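Local coordinates for aldehyde dehydrogenase family protein (Pseudomonas syringae pv. tomato, PDB 6X9L) that oxidises long-chain aliphatic aldehydes such as octanal, probably with NAD+ as the electron acceptor, as a member of the aldehyde dehydrogenase family, at residues 113-118 against 284-289; 279-284 against 316-321; 331-336 against 393-398. The protein carries 1 engineered substitution. All blocks are in the same frame, centred on the assembly; numbering follows the deposited sequence.

Contact 1: residues 113-118 against 284-289; sequences AMQVPL and FRNVGQ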
ATOM      1  N   ALA A 113     -13.864   5.439 -30.486  1.00 41.79           N
ATOM      2  CA  ALA A 113     -14.274   6.622 -29.747  1.00 42.29           C
ATOM      3  C   ALA A 113     -13.726   6.649 -28.333  1.00 42.22           C
ATOM      4  O   ALA A 113     -13.544   7.747 -27.780  1.00 42.46           O
ATOM      5  CB  ALA A 113     -15.798   6.714 -29.686  1.00 42.43           C
ATOM      6  N   MET A 114     -13.428   5.487 -27.753  1.00 57.41           N
ATOM      7  CA  MET A 114     -13.124   5.474 -26.332  1.00 57.49           C
ATOM      8  C   MET A 114     -12.020   4.512 -25.944  1.00 56.71           C
ATOM      9  O   MET A 114     -11.079   4.893 -25.236  1.00 56.78           O
ATOM     10  CB  MET A 114     -14.388   5.155 -25.549  1.00 57.58           C
ATOM     11  CG  MET A 114     -15.157   6.398 -25.166  1.00 58.55           C
ATOM     12  SD  MET A 114     -16.491   5.949 -24.061  1.00 58.45           S
ATOM     13  CE  MET A 114     -17.276   4.671 -25.050  1.00 57.95           C
ATOM     14  N   GLN A 115     -12.143   3.262 -26.388  1.00 49.90           N
ATOM     15  CA  GLN A 115     -11.140   2.245 -26.095  1.00 49.15           C
ATOM     16  C   GLN A 115      -9.716   2.741 -26.384  1.00 49.07           C
ATOM     17  O   GLN A 115      -8.804   2.527 -25.574  1.00 48.78           O
ATOM     18  CB  GLN A 115     -11.477   0.983 -26.896  1.00 48.75           C
ATOM     19  CG  GLN A 115     -10.895  -0.320 -26.361  1.00 48.06           C
ATOM     20  CD  GLN A 115     -11.556  -0.833 -25.085  1.00 47.56           C
ATOM     21  OE1 GLN A 115     -10.868  -1.120 -24.111  1.00 46.98           O
ATOM     22  NE2 GLN A 115     -12.875  -0.984 -25.098  1.00 47.57           N
ATOM     23  N   VAL A 116      -9.507   3.434 -27.506  1.00 39.22           N
ATOM     24  CA  VAL A 116      -8.178   3.967 -27.826  1.00 38.70           C
ATOM     25  C   VAL A 116      -7.962   5.373 -27.265  1.00 39.36           C
ATOM     26  O   VAL A 116      -6.961   5.613 -26.582  1.00 39.03           O
ATOM     27  CB  VAL A 116      -7.922   3.966 -29.343  1.00 38.32           C
ATOM     28  CG1 VAL A 116      -6.542   4.546 -29.645  1.00 37.69           C
ATOM     29  CG2 VAL A 116      -8.055   2.559 -29.895  1.00 37.53           C
ATOM     30  N   PRO A 117      -8.841   6.337 -27.545  1.00 37.36           N
ATOM     31  CA  PRO A 117      -8.574   7.716 -27.087  1.00 37.99           C
ATOM     32  C   PRO A 117      -8.441   7.860 -25.583  1.00 38.36           C
ATOM     33  O   PRO A 117      -7.616   8.655 -25.114  1.00 38.59           O
ATOM     34  CB  PRO A 117      -9.775   8.499 -27.618  1.00 38.70           C
ATOM     35  CG  PRO A 117     -10.217   7.729 -28.833  1.00 38.41           C
ATOM     36  CD  PRO A 117      -9.961   6.271 -28.508  1.00 37.72           C
ATOM     37  N   LEU A 118      -9.231   7.138 -24.798  1.00 38.34           N
ATOM     38  CA  LEU A 118      -9.069   7.253 -23.354  1.00 38.68           C
ATOM     39  C   LEU A 118      -7.711   6.715 -22.917  1.00 38.10           C
ATOM     40  O   LEU A 118      -7.069   7.288 -22.031  1.00 38.54           O
ATOM     41  CB  LEU A 118     -10.220   6.548 -22.639  1.00 38.57           C
ATOM     42  CG  LEU A 118     -11.561   7.195 -22.993  1.00 38.99           C
ATOM     43  CD1 LEU A 118     -12.615   6.924 -21.923  1.00 38.74           C
ATOM     44  CD2 LEU A 118     -11.406   8.690 -23.186  1.00 39.66           C
ATOM     45  N   PHE A 284     -24.490  -0.517 -19.002  1.00 48.69           N
ATOM     46  CA  PHE A 284     -24.252  -1.454 -20.097  1.00 48.41           C
ATOM     47  C   PHE A 284     -23.112  -1.028 -21.023  1.00 48.46           C
ATOM     48  O   PHE A 284     -22.899  -1.680 -22.051  1.00 48.50           O
ATOM     49  CB  PHE A 284     -25.529  -1.656 -20.937  1.00 48.56           C
ATOM     50  CG  PHE A 284     -26.684  -2.318 -20.195  1.00 48.42           C
ATOM     51  CD1 PHE A 284     -26.491  -2.940 -18.966  1.00 48.05           C
ATOM     52  CD2 PHE A 284     -27.960  -2.322 -20.742  1.00 48.59           C
ATOM     53  CE1 PHE A 284     -27.554  -3.546 -18.289  1.00 47.92           C
ATOM     54  CE2 PHE A 284     -29.021  -2.920 -20.068  1.00 48.60           C
ATOM     55  CZ  PHE A 284     -28.813  -3.544 -18.843  1.00 48.27           C
ATOM     56  N   ARG A 285     -22.376   0.036 -20.698  1.00 58.99           N
ATOM     57  CA  ARG A 285     -21.216   0.407 -21.503  1.00 59.00           C
ATOM     58  C   ARG A 285     -20.213  -0.742 -21.552  1.00 58.65           C
ATOM     59  O   ARG A 285     -19.951  -1.411 -20.547  1.00 58.44           O
ATOM     60  CB  ARG A 285     -20.565   1.670 -20.935  1.00 59.41           C
ATOM     61  CG  ARG A 285     -19.337   2.163 -21.699  1.00 59.71           C
ATOM     62  CD  ARG A 285     -19.361   3.678 -22.012  1.00 60.46           C
ATOM     63  NE  ARG A 285     -19.383   4.533 -20.820  1.00 61.04           N
ATOM     64  CZ  ARG A 285     -20.427   5.279 -20.439  1.00 61.45           C
ATOM     65  NH1 ARG A 285     -21.554   5.292 -21.154  1.00 61.45           N
ATOM     66  NH2 ARG A 285     -20.344   6.010 -19.336  1.00 61.80           N
ATOM     67  N   ASN A 286     -19.648  -0.974 -22.733  1.00 41.66           N
ATOM     68  CA  ASN A 286     -18.715  -2.080 -22.926  1.00 41.28           C
ATOM     69  C   ASN A 286     -19.397  -3.396 -22.553  1.00 41.02           C
ATOM     70  O   ASN A 286     -18.781  -4.316 -22.009  1.00 40.70           O
ATOM     71  CB  ASN A 286     -17.418  -1.862 -22.126  1.00 41.13           C
ATOM     72  CG  ASN A 286     -16.235  -2.674 -22.678  1.00 40.84           C
ATOM     73  OD1 ASN A 286     -16.005  -2.729 -23.893  1.00 40.86           O
ATOM     74  ND2 ASN A 286     -15.483  -3.306 -21.778  1.00 40.57           N
ATOM     75  N   VAL A 287     -20.698  -3.458 -22.841  1.00 40.09           N
ATOM     76  CA  VAL A 287     -21.599  -4.583 -22.585  1.00 39.95           C
ATOM     77  C   VAL A 287     -21.441  -5.055 -21.139  1.00 39.62           C
ATOM     78  O   VAL A 287     -21.343  -6.256 -20.853  1.00 39.38           O
ATOM     79  CB  VAL A 287     -21.395  -5.703 -23.637  1.00 40.01           C
ATOM     80  CG1 VAL A 287     -19.964  -6.052 -23.792  1.00 39.83           C
ATOM     81  CG2 VAL A 287     -22.231  -6.942 -23.327  1.00 40.02           C
ATOM     82  N   GLY A 288     -21.456  -4.099 -20.208  1.00 37.85           N
ATOM     83  CA  GLY A 288     -21.306  -4.408 -18.809  1.00 37.56           C
ATOM     84  C   GLY A 288     -19.938  -4.889 -18.375  1.00 37.35           C
ATOM     85  O   GLY A 288     -19.772  -5.221 -17.201  1.00 37.04           O
ATOM     86  N   GLN A 289     -18.951  -4.951 -19.270  1.00 42.20           N
ATOM     87  CA  GLN A 289     -17.651  -5.516 -18.915  1.00 41.99           C
ATOM     88  C   GLN A 289     -16.732  -4.402 -18.418  1.00 42.23           C
ATOM     89  O   GLN A 289     -15.769  -3.993 -19.066  1.00 42.39           O
ATOM     90  CB  GLN A 289     -17.058  -6.263 -20.095  1.00 42.07           C
ATOM     91  CG  GLN A 289     -17.893  -7.454 -20.557  1.00 42.10           C
ATOM     92  CD  GLN A 289     -17.454  -7.962 -21.915  1.00 42.27           C
ATOM     93  OE1 GLN A 289     -17.204  -9.155 -22.107  1.00 42.21           O
ATOM     94  NE2 GLN A 289     -17.343  -7.050 -22.866  1.00 42.52           N
TER
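Met114 and Arg285 make the apolar part of this contact. The methyl CE of Met114 rests 3.8 Å from CD of Arg285, and SD of Met114 lies 4.2 Å from that same carbon, the two chains crossing at about a right angle. It is therefore the aliphatic stem of the arginine, not its guanidinium, that meets the thioether. The stem leaves the main chain with CG opposite the backbone N (chi1 -180°) and then bends twice further out, which turns the charged end away from the methionine. The arginine belongs to the octanal pocket, as does Leu118, so one partner of this packing, Arg285, itself touches octanal, as Leu118 does a few residues along the other segment.

The polar part is looser. NE2 of Gln115 approaches OD1 of Asn286 to 3.8 Å, too far for a hydrogen bond, and the two amide planes stand 44° apart. Both side chains also lean on Trp160.

Asn286 is instead held by its own loop. Its ND2 donates to the backbone O of Gln289 at 2.8 Å, while NE2 of Gln289 returns a bond to the backbone O of Asn286 at 3.2 Å. That carbonyl accepts twice, from the backbone N and from NE2 of Gln289, which arrive from opposite faces of its plane. With ND2 also bonded to O of Asn159, which like Arg285 lines the octanal pocket, the rotation of the Asn286 amide is well determined.

In the fold, the contact joins the junction of helices 108-115 and 117-129 to the irregular loop that follows helix 272-284 and leads to strand 296-300. Helix 93-104 packs alongside, with Ile100 against Gln115 and Met104 against Asn286, and Pro161, at the start of helix 161-174, also touches Gln115.

Contact 2: residues 279-284 against 316-321; sequences GVMAAF and GTIVVG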
ATOM      1  N   GLY A 279     -28.277   6.237 -16.997  1.00 43.61           N
ATOM      2  CA  GLY A 279     -27.819   5.220 -16.064  1.00 43.21           C
ATOM      3  C   GLY A 279     -27.775   3.833 -16.681  1.00 42.69           C
ATOM      4  O   GLY A 279     -26.804   3.093 -16.494  1.00 42.30           O
ATOM      5  N   VAL A 280     -28.832   3.461 -17.419  1.00 46.75           N
ATOM      6  CA  VAL A 280     -28.865   2.178 -18.121  1.00 46.27           C
ATOM      7  C   VAL A 280     -27.728   2.098 -19.127  1.00 46.20           C
ATOM      8  O   VAL A 280     -26.989   1.105 -19.187  1.00 45.81           O
ATOM      9  CB  VAL A 280     -30.225   1.979 -18.813  1.00 46.49           C
ATOM     10  CG1 VAL A 280     -30.210   0.716 -19.643  1.00 46.19           C
ATOM     11  CG2 VAL A 280     -31.369   1.954 -17.791  1.00 46.67           C
ATOM     12  N   MET A 281     -27.578   3.139 -19.944  1.00 49.79           N
ATOM     13  CA  MET A 281     -26.450   3.195 -20.862  1.00 49.71           C
ATOM     14  C   MET A 281     -25.122   3.092 -20.114  1.00 49.57           C
ATOM     15  O   MET A 281     -24.214   2.375 -20.542  1.00 49.35           O
ATOM     16  CB  MET A 281     -26.522   4.474 -21.694  1.00 50.13           C
ATOM     17  CG  MET A 281     -27.709   4.518 -22.638  1.00 50.47           C
ATOM     18  SD  MET A 281     -27.719   3.136 -23.812  1.00 50.36           S
ATOM     19  CE  MET A 281     -28.483   1.818 -22.872  1.00 50.10           C
ATOM     20  N   ALA A 282     -24.997   3.777 -18.981  1.00 42.07           N
ATOM     21  CA  ALA A 282     -23.775   3.653 -18.190  1.00 41.92           C
ATOM     22  C   ALA A 282     -23.582   2.226 -17.685  1.00 41.33           C
ATOM     23  O   ALA A 282     -22.472   1.694 -17.727  1.00 41.07           O
ATOM     24  CB  ALA A 282     -23.801   4.633 -17.012  1.00 42.30           C
ATOM     25  N   ALA A 283     -24.642   1.597 -17.189  1.00 41.49           N
ATOM     26  CA  ALA A 283     -24.486   0.246 -16.672  1.00 41.01           C
ATOM     27  C   ALA A 283     -24.011  -0.703 -17.767  1.00 40.75           C
ATOM     28  O   ALA A 283     -23.190  -1.589 -17.510  1.00 40.29           O
ATOM     29  CB  ALA A 283     -25.800  -0.238 -16.051  1.00 40.86           C
ATOM     30  N   PHE A 284     -24.490  -0.517 -19.002  1.00 48.69           N
ATOM     31  CA  PHE A 284     -24.252  -1.454 -20.097  1.00 48.41           C
ATOM     32  C   PHE A 284     -23.112  -1.028 -21.023  1.00 48.46           C
ATOM     33  O   PHE A 284     -22.899  -1.680 -22.051  1.00 48.50           O
ATOM     34  CB  PHE A 284     -25.529  -1.656 -20.937  1.00 48.56           C
ATOM     35  CG  PHE A 284     -26.684  -2.318 -20.195  1.00 48.42           C
ATOM     36  CD1 PHE A 284     -26.491  -2.940 -18.966  1.00 48.05           C
ATOM     37  CD2 PHE A 284     -27.960  -2.322 -20.742  1.00 48.59           C
ATOM     38  CE1 PHE A 284     -27.554  -3.546 -18.289  1.00 47.92           C
ATOM     39  CE2 PHE A 284     -29.021  -2.920 -20.068  1.00 48.60           C
ATOM     40  CZ  PHE A 284     -28.813  -3.544 -18.843  1.00 48.27           C
ATOM     41  N   GLY A 316     -34.213  -1.878 -24.730  1.00 64.86           N
ATOM     42  CA  GLY A 316     -34.735  -2.421 -25.978  1.00 65.26           C
ATOM     43  C   GLY A 316     -34.252  -1.721 -27.233  1.00 65.55           C
ATOM     44  O   GLY A 316     -34.406  -2.268 -28.331  1.00 65.84           O
ATOM     45  N   THR A 317     -33.674  -0.534 -27.104  1.00 64.03           N
ATOM     46  CA  THR A 317     -33.198   0.206 -28.255  1.00 64.22           C
ATOM     47  C   THR A 317     -31.689   0.119 -28.416  1.00 63.82           C
ATOM     48  O   THR A 317     -31.126   0.822 -29.256  1.00 64.06           O
ATOM     49  CB  THR A 317     -33.634   1.660 -28.141  1.00 64.52           C
ATOM     50  OG1 THR A 317     -32.725   2.350 -27.284  1.00 64.19           O
ATOM     51  CG2 THR A 317     -35.010   1.726 -27.529  1.00 64.85           C
ATOM     52  N   ILE A 318     -31.016  -0.713 -27.639  1.00 54.17           N
ATOM     53  CA  ILE A 318     -29.588  -0.914 -27.857  1.00 53.82           C
ATOM     54  C   ILE A 318     -29.393  -1.899 -29.003  1.00 53.71           C
ATOM     55  O   ILE A 318     -29.944  -3.011 -28.996  1.00 53.67           O
ATOM     56  CB  ILE A 318     -28.888  -1.403 -26.580  1.00 53.42           C
ATOM     57  CG1 ILE A 318     -29.456  -0.712 -25.341  1.00 53.50           C
ATOM     58  CG2 ILE A 318     -27.407  -1.106 -26.668  1.00 53.09           C
ATOM     59  CD1 ILE A 318     -28.676  -1.028 -24.074  1.00 53.06           C
ATOM     60  N   VAL A 319     -28.630  -1.478 -30.006  1.00 46.69           N
ATOM     61  CA  VAL A 319     -28.307  -2.334 -31.141  1.00 46.72           C
ATOM     62  C   VAL A 319     -27.162  -3.239 -30.706  1.00 46.30           C
ATOM     63  O   VAL A 319     -26.062  -2.760 -30.413  1.00 46.04           O
ATOM     64  CB  VAL A 319     -27.928  -1.508 -32.376  1.00 46.85           C
ATOM     65  CG1 VAL A 319     -27.623  -2.407 -33.556  1.00 46.87           C
ATOM     66  CG2 VAL A 319     -29.047  -0.518 -32.709  1.00 47.28           C
ATOM     67  N   VAL A 320     -27.431  -4.540 -30.630  1.00 47.35           N
ATOM     68  CA  VAL A 320     -26.418  -5.549 -30.331  1.00 47.08           C
ATOM     69  C   VAL A 320     -26.147  -6.316 -31.608  1.00 47.42           C
ATOM     70  O   VAL A 320     -27.067  -6.875 -32.208  1.00 47.92           O
ATOM     71  CB  VAL A 320     -26.864  -6.511 -29.225  1.00 46.90           C
ATOM     72  CG1 VAL A 320     -25.739  -7.488 -28.908  1.00 46.61           C
ATOM     73  CG2 VAL A 320     -27.294  -5.737 -27.987  1.00 46.69           C
ATOM     74  N   GLY A 321     -24.896  -6.358 -32.028  1.00 47.63           N
ATOM     75  CA  GLY A 321     -24.611  -7.159 -33.196  1.00 47.81           C
ATOM     76  C   GLY A 321     -23.152  -7.168 -33.563  1.00 47.50           C
ATOM     77  O   GLY A 321     -22.281  -7.028 -32.694  1.00 47.00           O
TER
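The ring of Phe284 meets Ile318 at its edge: CD1 of the isoleucine lies in the ring plane, 3.6 Å from CD2 of Phe284, and the two side chains cross at about a right angle. Neither face of the ring is used against 316-321, and the aromatic group behaves here as a hydrocarbon rim.

Met281, one helical turn before the phenylalanine, reaches toward the same isoleucine tip to tip. Its chain is bent at both chi2 and chi3, which folds the methyl CE back toward Ile318 although the residue does not start out facing it. The modelled approach of CE to the isoleucine methyl is too short for two carbons, so its exact value is doubtful. The CD1 branch of Ile318 is the one directed at the helix; CG2 takes no part.

Leu397 of strand 396-402 and Pro375 also touch Phe284, whereas Val329 and Leu330 touch Ile318.

Between these segments the chemistry is wholly apolar. Contacts of this kind, made of methyl groups and a ring edge, impose little direction; the loop also has backbone hydrogen bonds between Val319 and Gly321 and residues Val329 and Leu330.

Contact 3: residues 331-336 against 393-398; sequences GPIANE and FGPVLC. With NAD (nicotinamide-adenine-dinucleotide), chain D.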
ATOM      1  N   GLY A 331     -21.207  -5.129 -28.818  1.00 42.96           N
ATOM      2  CA  GLY A 331     -20.752  -6.363 -29.411  1.00 42.96           C
ATOM      3  C   GLY A 331     -21.054  -7.525 -28.482  1.00 42.86           C
ATOM      4  O   GLY A 331     -21.933  -7.436 -27.626  1.00 42.90           O
ATOM      5  N   PRO A 332     -20.352  -8.640 -28.637  1.00 36.20           N
ATOM      6  CA  PRO A 332     -20.589  -9.785 -27.756  1.00 36.05           C
ATOM      7  C   PRO A 332     -19.824  -9.644 -26.444  1.00 35.69           C
ATOM      8  O   PRO A 332     -18.948  -8.786 -26.276  1.00 35.38           O
ATOM      9  CB  PRO A 332     -20.078 -10.971 -28.575  1.00 36.17           C
ATOM     10  CG  PRO A 332     -19.025 -10.382 -29.468  1.00 36.14           C
ATOM     11  CD  PRO A 332     -19.469  -8.975 -29.769  1.00 36.21           C
ATOM     12  N   ILE A 333     -20.203 -10.496 -25.484  1.00 35.31           N
ATOM     13  CA  ILE A 333     -19.337 -10.706 -24.342  1.00 34.84           C
ATOM     14  C   ILE A 333     -17.975 -11.097 -24.893  1.00 34.96           C
ATOM     15  O   ILE A 333     -17.870 -11.668 -25.987  1.00 35.38           O
ATOM     16  CB  ILE A 333     -19.916 -11.774 -23.403  1.00 34.78           C
ATOM     17  CG1 ILE A 333     -21.128 -11.191 -22.695  1.00 34.72           C
ATOM     18  CG2 ILE A 333     -18.890 -12.210 -22.347  1.00 34.42           C
ATOM     19  CD1 ILE A 333     -20.756 -10.035 -21.796  1.00 34.38           C
ATOM     20  N   ALA A 334     -16.917 -10.745 -24.156  1.00 36.40           N
ATOM     21  CA  ALA A 334     -15.558 -10.769 -24.693  1.00 36.40           C
ATOM     22  C   ALA A 334     -15.011 -12.173 -24.966  1.00 36.64           C
ATOM     23  O   ALA A 334     -14.093 -12.309 -25.788  1.00 36.74           O
ATOM     24  CB  ALA A 334     -14.625 -10.044 -23.728  1.00 36.16           C
ATOM     25  N   ASN A 335     -15.535 -13.209 -24.298  1.00 33.07           N
ATOM     26  CA  ASN A 335     -14.998 -14.559 -24.448  1.00 33.16           C
ATOM     27  C   ASN A 335     -15.927 -15.599 -23.812  1.00 33.33           C
ATOM     28  O   ASN A 335     -16.804 -15.283 -22.992  1.00 32.99           O
ATOM     29  CB  ASN A 335     -13.585 -14.681 -23.855  1.00 33.06           C
ATOM     30  CG  ASN A 335     -13.461 -14.120 -22.427  1.00 32.77           C
ATOM     31  OD1 ASN A 335     -13.927 -14.733 -21.465  1.00 32.74           O
ATOM     32  ND2 ASN A 335     -12.788 -12.968 -22.291  1.00 32.57           N
ATOM     33  N   GLU A 336     -15.689 -16.861 -24.189  1.00 47.63           N
ATOM     34  CA  GLU A 336     -16.606 -17.946 -23.846  1.00 49.20           C
ATOM     35  C   GLU A 336     -16.753 -18.118 -22.337  1.00 48.13           C
ATOM     36  O   GLU A 336     -17.868 -18.282 -21.822  1.00 47.24           O
ATOM     37  CB  GLU A 336     -16.131 -19.245 -24.488  1.00 53.81           C
ATOM     38  CG  GLU A 336     -17.040 -20.407 -24.155  1.00 55.73           C
ATOM     39  CD  GLU A 336     -16.904 -21.556 -25.121  1.00 59.72           C
ATOM     40  OE1 GLU A 336     -15.807 -21.724 -25.704  1.00 61.72           O
ATOM     41  OE2 GLU A 336     -17.904 -22.287 -25.295  1.00 59.37           O
ATOM     42  N   PHE A 393     -20.253  -8.569 -14.442  1.00 36.08           N
ATOM     43  CA  PHE A 393     -19.369  -8.289 -15.571  1.00 34.80           C
ATOM     44  C   PHE A 393     -20.028  -8.641 -16.900  1.00 33.97           C
ATOM     45  O   PHE A 393     -19.404  -9.181 -17.807  1.00 33.29           O
ATOM     46  CB  PHE A 393     -18.022  -8.989 -15.412  1.00 34.63           C
ATOM     47  CG  PHE A 393     -16.862  -8.087 -15.663  1.00 34.56           C
ATOM     48  CD1 PHE A 393     -16.687  -6.941 -14.898  1.00 35.46           C
ATOM     49  CD2 PHE A 393     -15.985  -8.336 -16.717  1.00 34.03           C
ATOM     50  CE1 PHE A 393     -15.618  -6.066 -15.144  1.00 35.77           C
ATOM     51  CE2 PHE A 393     -14.916  -7.488 -16.973  1.00 34.29           C
ATOM     52  CZ  PHE A 393     -14.730  -6.343 -16.187  1.00 35.13           C
ATOM     53  N   GLY A 394     -21.305  -8.304 -17.012  1.00 50.78           N
ATOM     54  CA  GLY A 394     -22.061  -8.413 -18.234  1.00 50.59           C
ATOM     55  C   GLY A 394     -23.201  -7.420 -18.144  1.00 52.22           C
ATOM     56  O   GLY A 394     -23.320  -6.683 -17.158  1.00 53.60           O
ATOM     57  N   PRO A 395     -24.065  -7.371 -19.156  1.00 41.50           N
ATOM     58  CA  PRO A 395     -25.090  -6.292 -19.185  1.00 43.68           C
ATOM     59  C   PRO A 395     -26.342  -6.642 -18.375  1.00 44.07           C
ATOM     60  O   PRO A 395     -27.414  -6.996 -18.900  1.00 44.11           O
ATOM     61  CB  PRO A 395     -25.386  -6.157 -20.677  1.00 44.27           C
ATOM     62  CG  PRO A 395     -25.203  -7.581 -21.194  1.00 41.95           C
ATOM     63  CD  PRO A 395     -24.066  -8.181 -20.391  1.00 40.52           C
ATOM     64  N   VAL A 396     -26.207  -6.527 -17.054  1.00 42.81           N
ATOM     65  CA  VAL A 396     -27.228  -6.942 -16.109  1.00 42.92           C
ATOM     66  C   VAL A 396     -27.369  -5.821 -15.098  1.00 43.42           C
ATOM     67  O   VAL A 396     -26.440  -5.557 -14.323  1.00 43.85           O
ATOM     68  CB  VAL A 396     -26.877  -8.264 -15.412  1.00 43.18           C
ATOM     69  CG1 VAL A 396     -27.947  -8.626 -14.387  1.00 43.64           C
ATOM     70  CG2 VAL A 396     -26.688  -9.379 -16.442  1.00 42.71           C
ATOM     71  N   LEU A 397     -28.517  -5.159 -15.097  1.00 39.95           N
ATOM     72  CA  LEU A 397     -28.751  -4.019 -14.229  1.00 40.35           C
ATOM     73  C   LEU A 397     -29.806  -4.394 -13.198  1.00 40.68           C
ATOM     74  O   LEU A 397     -30.843  -4.965 -13.552  1.00 40.37           O
ATOM     75  CB  LEU A 397     -29.194  -2.802 -15.045  1.00 40.47           C
ATOM     76  CG  LEU A 397     -29.751  -1.595 -14.274  1.00 40.89           C
ATOM     77  CD1 LEU A 397     -28.706  -1.040 -13.321  1.00 41.32           C
ATOM     78  CD2 LEU A 397     -30.240  -0.518 -15.214  1.00 41.09           C
ATOM     79  N   CYS A 398     -29.528  -4.084 -11.928  1.00 47.67           N
ATOM     80  CA  CYS A 398     -30.461  -4.301 -10.831  1.00 48.21           C
ATOM     81  C   CYS A 398     -31.133  -2.995 -10.445  1.00 48.28           C
ATOM     82  O   CYS A 398     -30.481  -1.953 -10.349  1.00 48.43           O
ATOM     83  CB  CYS A 398     -29.757  -4.886  -9.604  1.00 49.19           C
ATOM     84  SG  CYS A 398     -29.295  -6.613  -9.788  1.00 49.69           S
TER
HETATM   85  PA  NAD D 702      -8.723 -11.909 -13.758  1.00 30.16           P
HETATM   86  O1A NAD D 702      -8.648 -11.555 -12.316  1.00 28.20           O
HETATM   87  O2A NAD D 702      -9.248 -13.270 -14.006  1.00 31.14           O
HETATM   88  O5B NAD D 702      -7.289 -11.720 -14.483  1.00 29.68           O
HETATM   89  C5B NAD D 702      -6.613 -10.476 -14.460  1.00 28.55           C
HETATM   90  C4B NAD D 702      -5.132 -10.672 -14.815  1.00 26.47           C
HETATM   91  O4B NAD D 702      -4.534 -11.502 -13.841  1.00 25.69           O
HETATM   92  C3B NAD D 702      -4.918 -11.390 -16.140  1.00 27.48           C
HETATM   93  O3B NAD D 702      -3.761 -10.840 -16.756  1.00 24.94           O
HETATM   94  C2B NAD D 702      -4.652 -12.832 -15.744  1.00 28.59           C
HETATM   95  O2B NAD D 702      -3.824 -13.517 -16.659  1.00 31.06           O
HETATM   96  C1B NAD D 702      -3.903 -12.618 -14.459  1.00 27.32           C
HETATM   97  N9A NAD D 702      -4.029 -13.710 -13.503  1.00 26.35           N
HETATM   98  C8A NAD D 702      -5.061 -14.611 -13.345  1.00 27.52           C
HETATM   99  N7A NAD D 702      -4.751 -15.390 -12.281  1.00 29.18           N
HETATM  100  C5A NAD D 702      -3.558 -14.997 -11.777  1.00 29.92           C
HETATM  101  C6A NAD D 702      -2.790 -15.438 -10.712  1.00 31.54           C
HETATM  102  N6A NAD D 702      -3.281 -16.343  -9.866  1.00 33.16           N
HETATM  103  N1A NAD D 702      -1.599 -14.800 -10.437  1.00 28.66           N
HETATM  104  C2A NAD D 702      -1.170 -13.742 -11.205  1.00 31.21           C
HETATM  105  N3A NAD D 702      -1.936 -13.302 -12.264  1.00 26.74           N
HETATM  106  C4A NAD D 702      -3.102 -13.932 -12.535  1.00 27.40           C
HETATM  107  O3  NAD D 702      -9.530 -10.732 -14.506  1.00 35.97           O
HETATM  108  PN  NAD D 702     -10.955 -10.798 -15.249  1.00 43.35           P
HETATM  109  O1N NAD D 702     -12.008 -11.154 -14.268  1.00 43.32           O
HETATM  110  O2N NAD D 702     -10.828 -11.576 -16.494  1.00 46.15           O
HETATM  111  O5D NAD D 702     -10.975  -9.193 -15.551  1.00 35.80           O
HETATM  112  C5D NAD D 702     -12.126  -8.446 -15.243  1.00 26.13           C
HETATM  113  C4D NAD D 702     -12.040  -7.991 -13.785  1.00 25.78           C
HETATM  114  O4D NAD D 702     -11.124  -6.915 -13.672  1.00 29.74           O
HETATM  115  C3D NAD D 702     -13.381  -7.473 -13.303  1.00 27.12           C
HETATM  116  O3D NAD D 702     -13.531  -7.796 -11.943  1.00 28.21           O
HETATM  117  C2D NAD D 702     -13.202  -5.981 -13.404  1.00 26.26           C
HETATM  118  O2D NAD D 702     -14.063  -5.272 -12.538  1.00 30.05           O
HETATM  119  C1D NAD D 702     -11.736  -5.828 -13.011  1.00 24.96           C
HETATM  120  N1N NAD D 702     -11.289  -4.500 -13.447  1.00 27.90           N
HETATM  121  C2N NAD D 702     -10.969  -3.557 -12.510  1.00 26.51           C
HETATM  122  C3N NAD D 702     -10.595  -2.280 -12.906  1.00 29.75           C
HETATM  123  C7N NAD D 702     -10.253  -1.207 -11.918  1.00 27.07           C
HETATM  124  O7N NAD D 702      -9.596  -0.072 -12.422  1.00 27.13           O
HETATM  125  N7N NAD D 702     -10.571  -1.314 -10.625  1.00 24.34           N
HETATM  126  C4N NAD D 702     -10.552  -1.960 -14.258  1.00 32.89           C
HETATM  127  C5N NAD D 702     -10.889  -2.923 -15.199  1.00 30.75           C
HETATM  128  C6N NAD D 702     -11.269  -4.193 -14.781  1.00 30.55           C
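Ile333 carries the first shell through one atom, its terminal methyl CD1, which lies 4.0 Å from CD of Pro395 and 4.1 Å from CA of Gly394. With chi1 at -72° and chi2 at -64°, the side chain curls so that this methyl comes nearer to 393-395 than the start of the side chain does, and it meets the proline ring at a slant. Just before Gly394, Phe393 presents one ring face to NAD: ribose carbon C3D of NAD sits 3.2 Å above the ring plane, displaced toward the rim. The shorter approaches of the ring to this sugar are doubtful.

A second shell sets these groups in place. Pro395 is the centre of an inverse gamma turn, closed by a weak bond from Val396 N to Gly394 O, which leads into strand 396-402. On the other side, Asn335 caps the following helix, its OD1 accepting from Gln338 N. Gln338 also makes a weak bond to the Phe393 carbonyl.

The Glu-Ile-Phe-Gly-Pro sequence ending at Pro395 is a hallmark of aldehyde dehydrogenases; here its glutamate, Glu391, hydrogen-bonds NAD while its phenylalanine packs on the nicotinamide ribose.

How the contacts relate
Phe284 lies in the ranges of contacts 1 and 2, although it touches across only contact 2, and its CE1 lies 3.3 Å from C of Pro395 in contact 3. Contacts 1 and 3 are further joined by Gln289 OE1, which probably accepts a hydrogen bond from Ala334 N at 2.6 Å, and by Val287 O, 3.4 Å from CD of Pro395. The centres of the three contacts are about 11 to 12 Å apart. Along helix 272-284 and its following loop the surroundings change from plain packing, with the side chain of Met281 about 11 Å from octanal, to the substrate pocket, with the side chain of Arg285 about 4 Å from octanal, while contact 3 reaches the cofactor.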